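Local coordinates for protein putative PTS system, cellobiose-specific IIA component (Streptococcus mutans, PDB 3L8R) that probably relays phosphoryl groups as the trimeric, magnesium-binding IIA component of a phosphotransferase system for cellobiose uptake, at residues N36-V41 with M104-V109; L68-A73 with D98-T103. All blocks are in the same frame, centred on the assembly; numbering follows the deposited sequence.

Contact 1. Residues N36-V41 with M104-V109; sequences NARSIV and MTLREV
Leu106 carries most of the apolar contact between segments 36-41 and 104-109. Its CD2 lies 4.0 Å from CG1 of Val41, and the two side chains cross obliquely. The other branch of Val41, CG2, turns to the neighbouring helical residue and rests 4.1 Å from CB of Arg107. Val41 is thus shared between two consecutive residues, and the closest CA pair, Val41 with Arg107 at 6.1 Å, falls at the same place.

A second kind of contact sets apolar carbon against a charged group. CG of Arg38 is 3.8 Å from CD2 of Leu106, the two side chains meeting at about a right angle. With CG swung away from the backbone N (chi1 -153°) and the chain extended as far as NE, the guanidinium is carried across the leucine, whose CD2 lies over one of its faces. No hydrogen bond joins the segments. Arg38 NH2 forms a salt bridge to Glu108 OE2 of the third subunit, opposing the buried charge, while NH1 hydrogen-bonds Thr102 OG1 of its own chain.

Within segment 104-109, Arg107 NH2 and Glu108 OE2 are 3.2 Å apart, but the oxygen sits well outside the guanidinium plane, leaving attraction of charge alone.

The segment axes come within 9.8 Å at 19°, the nearly parallel pairing of first and third helices characteristic of the up-down three-helix bundle of lactose/cellobiose IIA subunits.

Contact 2. Residues L68-A73 with D98-T103; sequences LKAHQA and DHLMTT
CD1 of Leu100 sits in the angle between Ala70 and His71, 3.4 Å from CB of Ala70. The same methyl lies over one face of the His71 imidazole, 3.9 Å from the ring centroid and 17° off the normal, which meets the geometry of a CH-pi contact, though the methyl is displaced toward the rim. The sister branch, CD2, lies mainly against the backbone: Leu100 CD2 is 3.4 Å from the carbonyl O of Ala70. Met101 adds a looser sulfur-aromatic approach, its SD being 4.2 Å from CE1 of His71 and oblique to the ring.

With CG opposite the backbone N (chi1 -178°) and CB already directed at the other helix, Leu100 extends into the contact. The short Ala70 side chain lets the helices approach, its CB pressed closely against that leucine methyl, and the CA atoms of the two residues are the nearest pair. The segment axes, 10.2 Å apart at closest approach, are inclined at 129°, an oblique antiparallel packing of the second and third helices of the bundle; segment 68-73 lies in a predicted coiled coil.

Beyond this shell, Leu67 and Gln74 of helix 53-82 and Ile30 of helix 20-49 also touch Leu100; Gln74 reaches Met101 too, and Ser34 touches Ala70. The Asp98 carboxylates of the three subunits come close together through OD1, consistent with the magnesium site predicted to be shared by the trimer.

From the N terminus, the chain runs through helix 20-49, which supplies segment 36-41, then helix 53-82 with segment 68-73, and finally helix 91-118 with segments 98-103 and 104-109 in succession. Contact 2 closes the shorter loop, with 24 residues between its segments, and is nested inside the 62-residue loop closed by contact 1. Helix 91-118 is therefore tied to both preceding helices along adjoining turns. The contact centres are 10 Å apart and are bridged by Arg38, whose NH1 lies 2.9 Å from OG1 of Thr102, a probable hydrogen bond. Both contacts also touch the second and third subunits, joining the bundle core to the trimer interface.

Contact 1. Residues N36-V41 with M104-V109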
loop_
_atom_site.group_PDB
_atom_site.type_symbol
_atom_site.label_atom_id
_atom_site.label_comp_id
_atom_site.label_asym_id
_atom_site.label_seq_id
_atom_site.Cartn_x
_atom_site.Cartn_y
_atom_site.Cartn_z
ATOM N N ASN A 36 3.429 14.629 3.825
ATOM C CA ASN A 36 4.482 15.475 3.324
ATOM C C ASN A 36 5.479 14.677 2.494
ATOM O O ASN A 36 5.877 15.109 1.394
ATOM C CB ASN A 36 5.201 16.146 4.473
ATOM C CG ASN A 36 6.112 17.265 4.006
ATOM O OD1 ASN A 36 7.159 17.518 4.597
ATOM N ND2 ASN A 36 5.711 17.951 2.959
ATOM N N ALA A 37 5.871 13.501 2.998
ATOM C CA ALA A 37 6.862 12.694 2.282
ATOM C C ALA A 37 6.254 12.272 0.981
ATOM O O ALA A 37 6.941 12.248 -0.038
ATOM C CB ALA A 37 7.330 11.477 3.112
ATOM N N ARG A 38 4.948 11.997 0.970
ATOM C CA ARG A 38 4.346 11.657 -0.303
ATOM C C ARG A 38 4.393 12.785 -1.293
ATOM O O ARG A 38 4.606 12.553 -2.483
ATOM C CB ARG A 38 2.922 11.145 -0.185
ATOM C CG ARG A 38 2.571 10.226 -1.343
ATOM C CD ARG A 38 1.043 9.939 -1.334
ATOM N NE ARG A 38 0.689 8.760 -2.105
ATOM C CZ ARG A 38 0.585 7.525 -1.616
ATOM N NH1 ARG A 38 0.760 7.247 -0.331
ATOM N NH2 ARG A 38 0.240 6.571 -2.442
ATOM N N SER A 39 4.162 14.016 -0.853
ATOM C CA SER A 39 4.195 15.091 -1.831
ATOM C C SER A 39 5.615 15.278 -2.320
ATOM O O SER A 39 5.831 15.667 -3.464
ATOM C CB SER A 39 3.632 16.395 -1.277
ATOM O OG SER A 39 4.547 17.002 -0.376
ATOM N N ILE A 40 6.591 14.972 -1.479
ATOM C CA ILE A 40 7.949 15.168 -1.921
ATOM C C ILE A 40 8.306 14.105 -2.927
ATOM O O ILE A 40 9.040 14.372 -3.921
ATOM C CB ILE A 40 8.983 15.232 -0.779
ATOM C CG1 ILE A 40 8.720 16.427 0.131
ATOM C CG2 ILE A 40 10.360 15.429 -1.364
ATOM C CD1 ILE A 40 9.164 16.173 1.543
ATOM N N VAL A 41 7.784 12.903 -2.704
ATOM C CA VAL A 41 8.075 11.856 -3.665
ATOM C C VAL A 41 7.533 12.264 -5.026
ATOM O O VAL A 41 8.195 12.042 -6.052
ATOM C CB VAL A 41 7.518 10.491 -3.258
ATOM C CG1 VAL A 41 7.667 9.525 -4.430
ATOM C CG2 VAL A 41 8.234 9.978 -2.031
ATOM N N MET A 104 5.809 4.678 1.804
ATOM C CA MET A 104 7.069 3.907 1.662
ATOM C C MET A 104 7.140 3.138 0.340
ATOM O O MET A 104 8.090 3.273 -0.414
ATOM C CB MET A 104 7.194 2.917 2.803
ATOM C CG MET A 104 8.357 1.897 2.663
ATOM S SD MET A 104 8.354 0.865 4.171
ATOM C CE MET A 104 7.279 -0.496 3.651
ATOM N N THR A 105 6.123 2.327 0.064
ATOM C CA THR A 105 6.064 1.605 -1.182
ATOM C C THR A 105 6.228 2.570 -2.353
ATOM O O THR A 105 6.959 2.271 -3.301
ATOM C CB THR A 105 4.728 0.852 -1.352
ATOM O OG1 THR A 105 4.407 0.098 -0.168
ATOM C CG2 THR A 105 4.801 -0.076 -2.539
ATOM N N LEU A 106 5.573 3.736 -2.291
ATOM C CA LEU A 106 5.664 4.656 -3.402
ATOM C C LEU A 106 7.091 5.208 -3.543
ATOM O O LEU A 106 7.551 5.349 -4.658
ATOM C CB LEU A 106 4.652 5.785 -3.293
ATOM C CG LEU A 106 4.605 6.727 -4.489
ATOM C CD1 LEU A 106 3.931 6.062 -5.701
ATOM C CD2 LEU A 106 3.959 8.048 -4.173
ATOM N N ARG A 107 7.775 5.559 -2.444
ATOM C CA ARG A 107 9.205 5.970 -2.559
ATOM C C ARG A 107 10.016 4.866 -3.217
ATOM O O ARG A 107 10.804 5.137 -4.083
ATOM C CB ARG A 107 9.857 6.305 -1.211
ATOM C CG ARG A 107 11.222 5.616 -1.091
ATOM C CD ARG A 107 11.789 5.324 0.354
ATOM N NE ARG A 107 11.283 4.158 1.106
ATOM C CZ ARG A 107 11.964 3.010 1.328
ATOM N NH1 ARG A 107 13.183 2.781 0.800
ATOM N NH2 ARG A 107 11.415 2.045 2.076
ATOM N N GLU A 108 9.803 3.618 -2.793
ATOM C CA GLU A 108 10.487 2.461 -3.341
ATOM C C GLU A 108 10.310 2.410 -4.838
ATOM O O GLU A 108 11.289 2.271 -5.570
ATOM C CB GLU A 108 9.977 1.180 -2.719
ATOM C CG GLU A 108 10.541 0.930 -1.330
ATOM C CD GLU A 108 9.998 -0.306 -0.658
ATOM O OE1 GLU A 108 9.817 -1.366 -1.290
ATOM O OE2 GLU A 108 9.776 -0.253 0.542
ATOM N N VAL A 109 9.082 2.496 -5.328
ATOM C CA VAL A 109 8.974 2.668 -6.760
ATOM C C VAL A 109 9.252 4.121 -6.973
ATOM O O VAL A 109 8.666 4.985 -6.337
ATOM C CB VAL A 109 7.644 2.116 -7.398
ATOM C CG1 VAL A 109 6.704 1.485 -6.378
ATOM C CG2 VAL A 109 6.997 3.072 -8.392
#

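Contact 2. Residues L68-A73 with D98-T103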
loop_
_atom_site.group_PDB
_atom_site.type_symbol
_atom_site.label_atom_id
_atom_site.label_comp_id
_atom_site.label_asym_id
_atom_site.label_seq_id
_atom_site.Cartn_x
_atom_site.Cartn_y
_atom_site.Cartn_z
ATOM N N LEU A 68 10.980 8.873 7.557
ATOM C CA LEU A 68 11.588 8.361 8.786
ATOM C C LEU A 68 10.893 8.799 10.066
ATOM O O LEU A 68 10.760 7.997 11.011
ATOM C CB LEU A 68 13.068 8.741 8.872
ATOM C CG LEU A 68 13.855 7.633 9.565
ATOM C CD1 LEU A 68 14.532 6.758 8.462
ATOM C CD2 LEU A 68 14.867 8.178 10.655
ATOM N N LYS A 69 10.414 10.045 10.095
ATOM C CA LYS A 69 9.712 10.519 11.294
ATOM C C LYS A 69 8.449 9.711 11.487
ATOM O O LYS A 69 8.099 9.347 12.649
ATOM C CB LYS A 69 9.384 12.003 11.240
ATOM C CG LYS A 69 10.584 12.921 11.048
ATOM C CD LYS A 69 10.114 14.316 10.662
ATOM C CE LYS A 69 11.321 15.299 10.571
ATOM N NZ LYS A 69 10.836 16.673 10.246
ATOM N N ALA A 70 7.791 9.407 10.358
ATOM C CA ALA A 70 6.565 8.604 10.354
ATOM C C ALA A 70 6.855 7.163 10.723
ATOM O O ALA A 70 6.165 6.604 11.599
ATOM C CB ALA A 70 5.814 8.727 9.029
ATOM N N HIS A 71 7.883 6.566 10.118
ATOM C CA HIS A 71 8.262 5.191 10.476
ATOM C C HIS A 71 8.584 5.104 11.976
ATOM O O HIS A 71 8.158 4.171 12.642
ATOM C CB HIS A 71 9.414 4.629 9.599
ATOM C CG HIS A 71 8.954 3.778 8.437
ATOM N ND1 HIS A 71 8.308 2.562 8.604
ATOM C CD2 HIS A 71 9.048 3.966 7.091
ATOM C CE1 HIS A 71 8.002 2.057 7.413
ATOM N NE2 HIS A 71 8.437 2.886 6.477
ATOM N N GLN A 72 9.302 6.084 12.516
ATOM C CA GLN A 72 9.670 6.053 13.930
ATOM C C GLN A 72 8.444 5.981 14.803
ATOM O O GLN A 72 8.380 5.180 15.754
ATOM C CB GLN A 72 10.461 7.301 14.321
ATOM C CG GLN A 72 11.123 7.205 15.686
ATOM C CD GLN A 72 12.195 6.085 15.756
ATOM O OE1 GLN A 72 11.989 5.042 16.389
ATOM N NE2 GLN A 72 13.328 6.299 15.084
ATOM N N ALA A 73 7.456 6.812 14.493
ATOM C CA ALA A 73 6.264 6.836 15.312
ATOM C C ALA A 73 5.513 5.515 15.196
ATOM O O ALA A 73 5.065 4.979 16.204
ATOM C CB ALA A 73 5.412 7.995 14.975
ATOM N N ASP A 98 -1.845 3.189 6.733
ATOM C CA ASP A 98 -1.918 2.904 5.294
ATOM C C ASP A 98 -1.151 4.027 4.581
ATOM O O ASP A 98 -0.559 3.830 3.527
ATOM C CB ASP A 98 -3.354 2.920 4.743
ATOM C CG ASP A 98 -4.198 1.732 5.147
ATOM O OD1 ASP A 98 -3.711 0.554 5.373
ATOM O OD2 ASP A 98 -5.433 1.986 5.244
ATOM N N HIS A 99 -1.194 5.228 5.132
ATOM C CA HIS A 99 -0.518 6.325 4.481
ATOM C C HIS A 99 0.980 6.109 4.606
ATOM O O HIS A 99 1.716 6.229 3.615
ATOM C CB HIS A 99 -0.940 7.656 5.100
ATOM C CG HIS A 99 -1.140 8.738 4.090
ATOM N ND1 HIS A 99 -0.079 9.340 3.421
ATOM C CD2 HIS A 99 -2.278 9.297 3.596
ATOM C CE1 HIS A 99 -0.565 10.218 2.553
ATOM N NE2 HIS A 99 -1.890 10.219 2.650
ATOM N N LEU A 100 1.442 5.751 5.796
ATOM C CA LEU A 100 2.858 5.428 5.950
ATOM C C LEU A 100 3.300 4.320 4.992
ATOM O O LEU A 100 4.234 4.507 4.240
ATOM C CB LEU A 100 3.198 5.074 7.410
ATOM C CG LEU A 100 4.659 4.763 7.759
ATOM C CD1 LEU A 100 5.731 5.784 7.255
ATOM C CD2 LEU A 100 4.855 4.467 9.277
ATOM N N MET A 101 2.625 3.178 4.996
ATOM C CA MET A 101 3.149 2.034 4.262
ATOM C C MET A 101 2.950 2.197 2.752
ATOM O O MET A 101 3.802 1.761 1.984
ATOM C CB MET A 101 2.527 0.743 4.782
ATOM C CG MET A 101 2.776 0.465 6.306
ATOM S SD MET A 101 4.504 -0.085 6.726
ATOM C CE MET A 101 4.552 -1.664 5.814
ATOM N N THR A 102 1.897 2.864 2.281
ATOM C CA THR A 102 1.838 3.068 0.840
ATOM C C THR A 102 2.835 4.112 0.397
ATOM O O THR A 102 3.387 4.060 -0.711
ATOM C CB THR A 102 0.430 3.334 0.267
ATOM O OG1 THR A 102 -0.050 4.647 0.647
ATOM C CG2 THR A 102 -0.583 2.263 0.681
ATOM N N THR A 103 3.115 5.052 1.288
ATOM C CA THR A 103 4.042 6.116 0.935
ATOM C C THR A 103 5.454 5.555 0.869
ATOM O O THR A 103 6.203 5.853 -0.069
ATOM C CB THR A 103 3.846 7.391 1.834
ATOM O OG1 THR A 103 2.586 7.985 1.503
ATOM C CG2 THR A 103 4.961 8.439 1.588
#